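Local coordinates for protein pyridoxal kinase (Entamoeba histolytica, PDB 4S1H) that probably phosphorylates pyridoxal with ATP to give pyridoxal 5'-phosphate, holding the nucleotide and magnesium in a ribokinase-like fold, at residues Y107-P112 with I223-I228; I139-A144 with T219-L224; L189-K194 with I232-A237. One frame throughout, in Å; residues are numbered along the deposited sequence.

Contact 1. Residues Y107-P112 with I223-I228. With MG (magnesium ion), chain D.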
loop_
_atom_site.group_PDB
_atom_site.type_symbol
_atom_site.label_atom_id
_atom_site.label_comp_id
_atom_site.label_asym_id
_atom_site.label_seq_id
_atom_site.Cartn_x
_atom_site.Cartn_y
_atom_site.Cartn_z
ATOM N N TYR A 107 -9.005 19.152 -6.029
ATOM C CA TYR A 107 -7.755 19.400 -6.723
ATOM C C TYR A 107 -7.261 18.084 -7.361
ATOM O O TYR A 107 -6.938 17.119 -6.671
ATOM C CB TYR A 107 -6.727 19.970 -5.744
ATOM C CG TYR A 107 -5.415 20.452 -6.349
ATOM C CD1 TYR A 107 -5.268 21.765 -6.816
ATOM C CD2 TYR A 107 -4.295 19.619 -6.407
ATOM C CE1 TYR A 107 -4.056 22.203 -7.351
ATOM C CE2 TYR A 107 -3.081 20.049 -6.950
ATOM C CZ TYR A 107 -2.965 21.344 -7.407
ATOM O OH TYR A 107 -1.763 21.772 -7.930
ATOM N N PHE A 108 -7.191 18.049 -8.689
ATOM C CA PHE A 108 -6.812 16.849 -9.422
ATOM C C PHE A 108 -5.431 17.000 -10.025
ATOM O O PHE A 108 -5.206 17.859 -10.892
ATOM C CB PHE A 108 -7.885 16.547 -10.458
ATOM C CG PHE A 108 -7.563 15.421 -11.420
ATOM C CD1 PHE A 108 -6.711 14.359 -11.094
ATOM C CD2 PHE A 108 -8.138 15.438 -12.698
ATOM C CE1 PHE A 108 -6.461 13.344 -12.008
ATOM C CE2 PHE A 108 -7.916 14.399 -13.576
ATOM C CZ PHE A 108 -7.083 13.350 -13.234
ATOM N N LEU A 109 -4.494 16.216 -9.514
ATOM C CA LEU A 109 -3.164 16.062 -10.080
ATOM C C LEU A 109 -3.174 14.835 -10.968
ATOM O O LEU A 109 -3.320 13.707 -10.483
ATOM C CB LEU A 109 -2.114 15.917 -8.966
ATOM C CG LEU A 109 -0.628 15.895 -9.377
ATOM C CD1 LEU A 109 0.231 16.109 -8.141
ATOM C CD2 LEU A 109 -0.205 14.630 -10.083
ATOM N N CYS A 110 -3.014 15.027 -12.260
ATOM C CA CYS A 110 -2.935 13.958 -13.230
ATOM C C CYS A 110 -1.474 13.727 -13.560
ATOM O O CYS A 110 -0.796 14.620 -14.085
ATOM C CB CYS A 110 -3.740 14.285 -14.490
ATOM S SG CYS A 110 -3.720 12.980 -15.731
ATOM N N ASP A 111 -0.969 12.555 -13.233
ATOM C CA ASP A 111 0.400 12.187 -13.583
ATOM C C ASP A 111 0.313 11.207 -14.741
ATOM O O ASP A 111 0.081 10.022 -14.533
ATOM C CB ASP A 111 1.029 11.506 -12.366
ATOM C CG ASP A 111 2.490 11.300 -12.503
ATOM O OD1 ASP A 111 3.129 12.021 -13.299
ATOM O OD2 ASP A 111 3.042 10.456 -11.738
ATOM N N PRO A 112 0.450 11.690 -15.976
ATOM C CA PRO A 112 0.324 10.808 -17.125
ATOM C C PRO A 112 1.552 9.908 -17.193
ATOM O O PRO A 112 2.662 10.401 -17.209
ATOM C CB PRO A 112 0.244 11.774 -18.293
ATOM C CG PRO A 112 0.989 12.987 -17.854
ATOM C CD PRO A 112 0.892 13.034 -16.346
ATOM N N ILE A 223 5.109 13.156 -3.072
ATOM C CA ILE A 223 5.719 14.104 -2.120
ATOM C C ILE A 223 5.184 15.520 -2.413
ATOM O O ILE A 223 4.776 16.235 -1.493
ATOM C CB ILE A 223 7.259 14.085 -2.134
ATOM C CG1 ILE A 223 7.781 12.685 -1.736
ATOM C CG2 ILE A 223 7.792 15.112 -1.135
ATOM C CD1 ILE A 223 9.271 12.473 -1.951
ATOM N N LEU A 224 5.215 15.906 -3.684
ATOM C CA LEU A 224 4.641 17.207 -4.104
ATOM C C LEU A 224 3.196 17.395 -3.636
ATOM O O LEU A 224 2.862 18.374 -2.968
ATOM C CB LEU A 224 4.701 17.311 -5.629
ATOM C CG LEU A 224 3.957 18.486 -6.256
ATOM C CD1 LEU A 224 4.546 19.787 -5.758
ATOM C CD2 LEU A 224 4.031 18.347 -7.763
ATOM N N LEU A 225 2.348 16.392 -3.903
ATOM C CA LEU A 225 0.937 16.443 -3.473
ATOM C C LEU A 225 0.789 16.540 -1.974
ATOM O O LEU A 225 -0.032 17.310 -1.489
ATOM C CB LEU A 225 0.191 15.194 -3.933
ATOM C CG LEU A 225 -1.290 15.171 -3.569
ATOM C CD1 LEU A 225 -2.072 16.134 -4.449
ATOM C CD2 LEU A 225 -1.813 13.749 -3.650
ATOM N N SER A 226 1.578 15.756 -1.221
ATOM C CA SER A 226 1.506 15.809 0.243
ATOM C C SER A 226 1.760 17.247 0.734
ATOM O O SER A 226 1.036 17.740 1.571
ATOM C CB SER A 226 2.478 14.841 0.895
ATOM O OG SER A 226 2.149 13.517 0.515
ATOM N N TRP A 227 2.776 17.931 0.190
ATOM C CA TRP A 227 3.058 19.295 0.633
ATOM C C TRP A 227 1.976 20.298 0.185
ATOM O O TRP A 227 1.614 21.166 0.947
ATOM C CB TRP A 227 4.428 19.765 0.158
ATOM C CG TRP A 227 5.563 19.165 0.894
ATOM C CD1 TRP A 227 6.616 18.527 0.351
ATOM C CD2 TRP A 227 5.772 19.157 2.324
ATOM N NE1 TRP A 227 7.478 18.116 1.341
ATOM C CE2 TRP A 227 6.973 18.479 2.561
ATOM C CE3 TRP A 227 5.058 19.667 3.427
ATOM C CZ2 TRP A 227 7.480 18.257 3.851
ATOM C CZ3 TRP A 227 5.549 19.430 4.719
ATOM C CH2 TRP A 227 6.754 18.740 4.919
ATOM N N ILE A 228 1.419 20.101 -0.998
ATOM C CA ILE A 228 0.247 20.880 -1.400
ATOM C C ILE A 228 -0.909 20.699 -0.417
ATOM O O ILE A 228 -1.539 21.671 0.010
ATOM C CB ILE A 228 -0.200 20.525 -2.813
ATOM C CG1 ILE A 228 0.833 20.997 -3.852
ATOM C CG2 ILE A 228 -1.548 21.152 -3.121
ATOM C CD1 ILE A 228 0.647 20.409 -5.216
HETATM MG MG MG D . 5.052 12.229 -13.791
HETATM O O HOH W 1 5.574 10.293 -12.853
HETATM O O HOH W 2 4.769 11.295 -15.509
HETATM O O HOH W 3 5.476 13.122 -11.698
HETATM O O HOH W 4 7.028 12.586 -14.214
#
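Leu224 and Leu109 meet through their methyl ends, CD2 of the helix residue lying 4.4 Å from CD1 of the strand residue. One position on, Leu225 offers its CB to the same methyl, with CB 4.3 Å from Leu109 CD1, so that a single branch of Leu109 serves two successive helix residues. Leu109 reaches this far because its chain is extended, CG anti to the backbone N (chi1 -174°) and CD1 continuing outward. A turn later Ile228 takes over: its CD1 lies 3.9 Å from Tyr107 OH, while CG2 stands over one face of the ring, 4.2 Å above its plane and shifted toward the rim. The two side chains cross at about a right angle. The contact is thus apolar, even though the segment runs on to a charged site, where Asp111 OD1 binds magnesium at 2.0 Å and OD2 lies within hydrogen-bonding distance of a water on the same ion. Strand 107-110 runs almost antiparallel to this part of helix 216-229 (167°) and pairs with strand 78-81, whose Val80 also touches Leu225; helix 124-133 packs on Phe108 and Cys110, and helix 234-250 on Leu224.

Contact 2. Residues I139-A144 with T219-L224. With MG (magnesium ion), chain D; ADP (adenosine-5'-diphosphate), chain C.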
loop_
_atom_site.group_PDB
_atom_site.type_symbol
_atom_site.label_atom_id
_atom_site.label_comp_id
_atom_site.label_asym_id
_atom_site.label_seq_id
_atom_site.Cartn_x
_atom_site.Cartn_y
_atom_site.Cartn_z
ATOM N N ILE A 139 -3.385 20.296 -12.303
ATOM C CA ILE A 139 -1.965 20.253 -12.562
ATOM C C ILE A 139 -1.626 18.913 -13.191
ATOM O O ILE A 139 -2.214 17.852 -12.818
ATOM C CB ILE A 139 -1.172 20.502 -11.278
ATOM C CG1 ILE A 139 0.318 20.525 -11.539
ATOM C CG2 ILE A 139 -1.511 19.448 -10.212
ATOM C CD1 ILE A 139 1.128 21.011 -10.366
ATOM N N ILE A 140 -0.677 18.915 -14.109
ATOM C CA ILE A 140 -0.179 17.680 -14.676
ATOM C C ILE A 140 1.324 17.597 -14.493
ATOM O O ILE A 140 1.998 18.637 -14.511
ATOM C CB ILE A 140 -0.601 17.463 -16.139
ATOM C CG1 ILE A 140 0.021 18.496 -17.094
ATOM C CG2 ILE A 140 -2.118 17.519 -16.264
ATOM C CD1 ILE A 140 -0.187 18.113 -18.549
ATOM N N THR A 141 1.863 16.377 -14.376
ATOM C CA THR A 141 3.296 16.150 -14.060
ATOM C C THR A 141 4.002 15.184 -15.026
ATOM O O THR A 141 4.591 14.164 -14.584
ATOM C CB THR A 141 3.449 15.664 -12.607
ATOM O OG1 THR A 141 2.658 14.488 -12.437
ATOM C CG2 THR A 141 2.964 16.688 -11.614
ATOM N N PRO A 142 3.936 15.447 -16.331
ATOM C CA PRO A 142 4.638 14.597 -17.277
ATOM C C PRO A 142 6.158 14.828 -17.258
ATOM O O PRO A 142 6.610 15.943 -16.987
ATOM C CB PRO A 142 4.116 15.101 -18.625
ATOM C CG PRO A 142 3.894 16.565 -18.394
ATOM C CD PRO A 142 3.353 16.633 -16.996
ATOM N N ASN A 143 6.926 13.813 -17.639
ATOM C CA ASN A 143 8.278 14.027 -18.125
ATOM C C ASN A 143 8.252 14.564 -19.578
ATOM O O ASN A 143 7.179 14.709 -20.195
ATOM C CB ASN A 143 9.148 12.761 -17.958
ATOM C CG ASN A 143 8.702 11.610 -18.841
ATOM O OD1 ASN A 143 8.110 11.810 -19.904
ATOM N ND2 ASN A 143 8.963 10.383 -18.386
ATOM N N ALA A 144 9.421 14.877 -20.136
ATOM C CA ALA A 144 9.478 15.462 -21.472
ATOM C C ALA A 144 8.891 14.538 -22.544
ATOM O O ALA A 144 8.189 14.987 -23.449
ATOM C CB ALA A 144 10.885 15.850 -21.829
ATOM N N THR A 219 7.221 8.957 -7.102
ATOM C CA THR A 219 7.657 9.454 -5.799
ATOM C C THR A 219 7.555 10.976 -5.774
ATOM O O THR A 219 6.988 11.544 -4.855
ATOM C CB THR A 219 9.066 8.952 -5.500
ATOM O OG1 THR A 219 9.040 7.521 -5.430
ATOM C CG2 THR A 219 9.620 9.545 -4.227
ATOM N N LEU A 220 8.044 11.642 -6.816
ATOM C CA LEU A 220 7.876 13.099 -6.911
ATOM C C LEU A 220 6.410 13.537 -6.773
ATOM O O LEU A 220 6.098 14.470 -6.010
ATOM C CB LEU A 220 8.453 13.666 -8.236
ATOM C CG LEU A 220 8.221 15.171 -8.538
ATOM C CD1 LEU A 220 8.769 16.059 -7.440
ATOM C CD2 LEU A 220 8.812 15.525 -9.882
ATOM N N THR A 221 5.530 12.883 -7.523
ATOM C CA THR A 221 4.125 13.197 -7.547
ATOM C C THR A 221 3.547 13.161 -6.121
ATOM O O THR A 221 2.857 14.113 -5.725
ATOM C CB THR A 221 3.377 12.188 -8.420
ATOM O OG1 THR A 221 3.701 12.405 -9.795
ATOM C CG2 THR A 221 1.865 12.272 -8.239
ATOM N N TYR A 222 3.814 12.100 -5.364
ATOM C CA TYR A 222 3.181 11.987 -4.028
ATOM C C TYR A 222 3.816 12.872 -2.961
ATOM O O TYR A 222 3.115 13.373 -2.096
ATOM C CB TYR A 222 3.097 10.528 -3.572
ATOM C CG TYR A 222 2.131 9.777 -4.448
ATOM C CD1 TYR A 222 0.741 9.968 -4.324
ATOM C CD2 TYR A 222 2.582 8.906 -5.412
ATOM C CE1 TYR A 222 -0.156 9.295 -5.163
ATOM C CE2 TYR A 222 1.693 8.238 -6.250
ATOM C CZ TYR A 222 0.341 8.448 -6.120
ATOM O OH TYR A 222 -0.548 7.796 -6.932
ATOM N N ILE A 223 5.109 13.156 -3.072
ATOM C CA ILE A 223 5.719 14.104 -2.120
ATOM C C ILE A 223 5.184 15.520 -2.413
ATOM O O ILE A 223 4.776 16.235 -1.493
ATOM C CB ILE A 223 7.259 14.085 -2.134
ATOM C CG1 ILE A 223 7.781 12.685 -1.736
ATOM C CG2 ILE A 223 7.792 15.112 -1.135
ATOM C CD1 ILE A 223 9.271 12.473 -1.951
ATOM N N LEU A 224 5.215 15.906 -3.684
ATOM C CA LEU A 224 4.641 17.207 -4.104
ATOM C C LEU A 224 3.196 17.395 -3.636
ATOM O O LEU A 224 2.862 18.374 -2.968
ATOM C CB LEU A 224 4.701 17.311 -5.629
ATOM C CG LEU A 224 3.957 18.486 -6.256
ATOM C CD1 LEU A 224 4.546 19.787 -5.758
ATOM C CD2 LEU A 224 4.031 18.347 -7.763
HETATM MG MG MG D . 5.052 12.229 -13.791
HETATM P PB ADP C . 9.578 9.718 -14.545
HETATM O O1B ADP C . 10.440 9.608 -15.783
HETATM O O2B ADP C . 9.642 8.487 -13.657
HETATM O O3B ADP C . 8.210 10.231 -14.875
HETATM P PA ADP C . 11.494 11.821 -13.988
HETATM O O1A ADP C . 10.993 13.094 -14.615
HETATM O O2A ADP C . 12.520 11.006 -14.704
HETATM O O3A ADP C . 10.232 10.867 -13.636
HETATM O "O5'" ADP C . 12.042 12.123 -12.535
HETATM C "C5'" ADP C . 11.306 12.793 -11.532
HETATM C "C4'" ADP C . 12.299 13.551 -10.697
HETATM O "O4'" ADP C . 13.248 12.637 -10.146
HETATM C "C3'" ADP C . 13.106 14.533 -11.539
HETATM O "O3'" ADP C . 12.472 15.816 -11.589
HETATM C "C2'" ADP C . 14.428 14.541 -10.833
HETATM O "O2'" ADP C . 14.381 15.447 -9.740
HETATM C "C1'" ADP C . 14.571 13.137 -10.275
HETATM N N9 ADP C . 15.389 12.213 -11.097
HETATM C C8 ADP C . 14.999 11.225 -11.912
HETATM N N7 ADP C . 16.058 10.583 -12.464
HETATM C C5 ADP C . 17.159 11.174 -11.979
HETATM C C6 ADP C . 18.622 10.992 -12.129
HETATM N N6 ADP C . 19.093 10.027 -12.946
HETATM N N1 ADP C . 19.427 11.832 -11.443
HETATM C C2 ADP C . 18.939 12.808 -10.627
HETATM N N3 ADP C . 17.619 13.019 -10.440
HETATM C C4 ADP C . 16.711 12.244 -11.079
HETATM O O HOH W 3 5.476 13.122 -11.698
HETATM O O HOH W 2 4.769 11.295 -15.509
HETATM O O HOH W 4 7.028 12.586 -14.214
HETATM O O HOH W 1 5.574 10.293 -12.853
#
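The contact belongs to the magnesium and nucleotide site, where the loop after strand 139-140 lies against helix 216-229, whose start carries the GXGD motif of the ribokinase clan. The side chains of Thr141 and Thr221 cross obliquely there, their OG1 atoms 3.5 Å apart. Thr141 has OG1 between its backbone N and carbonyl carbon (chi1 56°), which puts OG1 near Thr221 while CG2 packs on Leu224 CD2 at 4.3 Å. Metal binding falls to the backbone of Thr141: its O binds magnesium at 2.1 Å. Thr221 reaches the ion through a ligand water that lies 2.7 Å from its OG1; the same OG1 is hydrogen-bonded to Gly217 O one turn earlier. Asn143, at the N-cap of helix 144-151, has its amide divided between two tasks. OD1 caps Glu146 N, which fixes the rotation of the group, and ND2 sends a nearly straight bond to ADP O1B (3.1 Å, 169°) while also bonding Gly115 O. Gly217 N at the other side of the contact is a further donor to ADP. Another magnesium-bound water donates to ADP O3B at 2.7 Å. This ion therefore touches the beta-phosphate through its water shell, and its positive charge would offset part of the phosphate charge across that water layer, while Thr141 O and Asp111 OD1 hold the ion directly.

Contact 3. Residues L189-K194 with I232-A237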
loop_
_atom_site.group_PDB
_atom_site.type_symbol
_atom_site.label_atom_id
_atom_site.label_comp_id
_atom_site.label_asym_id
_atom_site.label_seq_id
_atom_site.Cartn_x
_atom_site.Cartn_y
_atom_site.Cartn_z
ATOM N N LEU A 189 13.718 20.895 -14.776
ATOM C CA LEU A 189 12.315 20.865 -14.502
ATOM C C LEU A 189 11.755 22.222 -14.889
ATOM O O LEU A 189 12.384 23.233 -14.614
ATOM C CB LEU A 189 12.086 20.546 -13.018
ATOM C CG LEU A 189 10.692 20.679 -12.435
ATOM C CD1 LEU A 189 10.469 19.584 -11.375
ATOM C CD2 LEU A 189 10.466 22.062 -11.847
ATOM N N LEU A 190 10.603 22.232 -15.551
ATOM C CA LEU A 190 9.906 23.451 -15.939
ATOM C C LEU A 190 8.519 23.469 -15.294
ATOM O O LEU A 190 7.798 22.444 -15.314
ATOM C CB LEU A 190 9.787 23.525 -17.457
ATOM C CG LEU A 190 8.797 24.555 -18.019
ATOM C CD1 LEU A 190 9.309 25.978 -17.842
ATOM C CD2 LEU A 190 8.545 24.221 -19.475
ATOM N N CYS A 191 8.160 24.571 -14.637
ATOM C CA CYS A 191 6.794 24.770 -14.140
ATOM C C CYS A 191 6.186 25.902 -14.937
ATOM O O CYS A 191 6.700 27.029 -14.896
ATOM C CB CYS A 191 6.783 25.131 -12.682
ATOM S SG CYS A 191 5.146 24.939 -11.959
ATOM N N SER A 192 5.123 25.588 -15.675
ATOM C CA SER A 192 4.531 26.506 -16.636
ATOM C C SER A 192 3.073 26.722 -16.229
ATOM O O SER A 192 2.344 25.766 -16.000
ATOM C CB SER A 192 4.568 25.887 -18.018
ATOM O OG SER A 192 3.913 26.682 -19.007
ATOM N N PHE A 193 2.646 27.989 -16.250
ATOM C CA PHE A 193 1.299 28.398 -15.866
ATOM C C PHE A 193 0.541 28.959 -17.062
ATOM O O PHE A 193 1.091 29.749 -17.878
ATOM C CB PHE A 193 1.328 29.441 -14.758
ATOM C CG PHE A 193 1.936 28.958 -13.497
ATOM C CD1 PHE A 193 3.301 29.017 -13.305
ATOM C CD2 PHE A 193 1.130 28.430 -12.487
ATOM C CE1 PHE A 193 3.880 28.578 -12.144
ATOM C CE2 PHE A 193 1.707 27.979 -11.309
ATOM C CZ PHE A 193 3.078 28.034 -11.135
ATOM N N LYS A 194 -0.722 28.570 -17.191
ATOM C CA LYS A 194 -1.637 29.200 -18.162
ATOM C C LYS A 194 -1.789 30.689 -17.871
ATOM O O LYS A 194 -1.780 31.526 -18.796
ATOM C CB LYS A 194 -3.008 28.510 -18.126
ATOM C CG LYS A 194 -4.078 29.105 -19.037
ATOM C CD LYS A 194 -5.370 28.313 -18.969
ATOM C CE LYS A 194 -6.480 28.972 -19.763
ATOM N NZ LYS A 194 -6.249 28.911 -21.233
ATOM N N ILE A 232 1.430 24.085 1.633
ATOM C CA ILE A 232 2.697 24.718 1.167
ATOM C C ILE A 232 2.480 25.277 -0.246
ATOM O O ILE A 232 1.954 24.570 -1.089
ATOM C CB ILE A 232 3.857 23.688 1.176
ATOM C CG1 ILE A 232 4.015 23.067 2.568
ATOM C CG2 ILE A 232 5.184 24.280 0.729
ATOM C CD1 ILE A 232 4.165 24.059 3.688
ATOM N N PRO A 233 2.892 26.531 -0.513
ATOM C CA PRO A 233 2.816 27.033 -1.897
ATOM C C PRO A 233 3.568 26.154 -2.876
ATOM O O PRO A 233 4.609 25.577 -2.539
ATOM C CB PRO A 233 3.468 28.424 -1.815
ATOM C CG PRO A 233 3.346 28.823 -0.380
ATOM C CD PRO A 233 3.465 27.536 0.397
ATOM N N LEU A 234 3.021 26.039 -4.075
ATOM C CA LEU A 234 3.564 25.179 -5.109
ATOM C C LEU A 234 5.065 25.222 -5.284
ATOM O O LEU A 234 5.677 24.165 -5.364
ATOM C CB LEU A 234 2.836 25.406 -6.433
ATOM C CG LEU A 234 3.230 24.492 -7.590
ATOM C CD1 LEU A 234 2.834 23.065 -7.255
ATOM C CD2 LEU A 234 2.538 24.960 -8.841
ATOM N N GLU A 235 5.658 26.428 -5.411
ATOM C CA GLU A 235 7.111 26.584 -5.587
ATOM C C GLU A 235 7.895 25.842 -4.520
ATOM O O GLU A 235 8.860 25.141 -4.824
ATOM C CB GLU A 235 7.553 28.054 -5.535
ATOM C CG GLU A 235 7.316 28.825 -6.792
ATOM C CD GLU A 235 7.912 30.223 -6.706
ATOM O OE1 GLU A 235 8.816 30.432 -5.855
ATOM O OE2 GLU A 235 7.444 31.099 -7.457
ATOM N N HIS A 236 7.475 26.028 -3.274
ATOM C CA HIS A 236 8.153 25.424 -2.131
ATOM C C HIS A 236 7.872 23.921 -2.079
ATOM O O HIS A 236 8.791 23.152 -1.748
ATOM C CB HIS A 236 7.758 26.167 -0.845
ATOM C CG HIS A 236 8.153 27.620 -0.853
ATOM N ND1 HIS A 236 9.429 28.045 -0.556
ATOM C CD2 HIS A 236 7.459 28.732 -1.194
ATOM C CE1 HIS A 236 9.495 29.360 -0.680
ATOM N NE2 HIS A 236 8.317 29.799 -1.082
ATOM N N ALA A 237 6.644 23.490 -2.429
ATOM C CA ALA A 237 6.293 22.063 -2.485
ATOM C C ALA A 237 7.164 21.349 -3.515
ATOM O O ALA A 237 7.719 20.295 -3.258
ATOM C CB ALA A 237 4.808 21.857 -2.792
#
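This is a small sheet-to-helix packing contact at the edge of the core, where the first turn of helix 234-250 rests on one face of strand 186-193. Leu234 carries it from the helix side. Its CD2 methyl reaches two strand residues at once, lying 3.9 Å from Phe193 CZ and 4.1 Å from Cys191 SG. Cys191 and Phe193 are two apart in an extended strand and hence point to the same face, so one methyl can engage both. The Phe193 ring is brought forward by placing CG beside the backbone N and anti to the carbonyl carbon (chi1 -62°), and its far end then meets Leu234 coming from the opposite direction. CE2 of Phe193 is almost as near to Leu234 CD2 as CZ is, at 4.0 Å, so the methyl approaches the CE2-CZ end of the ring obliquely. With chi1 at -176° the Leu234 chain is drawn out away from its backbone N, and CD2 carries it on to the strand. Pro233 occupies the N-cap position, and the opening turn is closed by a bond from Ala237 N to Pro233 O. On the strand side Cys191 also packs against Phe202, Val175 and Leu177, which belong to both flanking strands of the antiparallel sheet, and beyond the leucine lies Leu224 of helix 216-229. No polar bond crosses between the two segments. Helix 234-250 thus packs on one face of the four-stranded antiparallel sheet, a layered helix-on-sheet arrangement in a ribokinase-like alpha/beta fold.

In the fold
Contacts 1 and 2 share helix 216-229 and reach adjacent strands of one sheet, their centres about 7 Å apart. Between them the magnesium site closes: Asp111 from contact 1 and Thr141 from contact 2 both bind the ion, and Asp111 OD1 lies 2.7 Å from Thr141 OG1, a probable hydrogen bond. A weak hydrogen bond also joins Asp111 OD2 to Thr221 OG1. Contact 3, with its centre about 11 Å from either, is linked through the helix pair, where Leu224 CD1 comes within 3.6 Å of Ala237 CB. It lies outside the site, the Leu234 side chain about 8 Å from that of Thr141 and the Cys191 side chain about 11 Å from ADP.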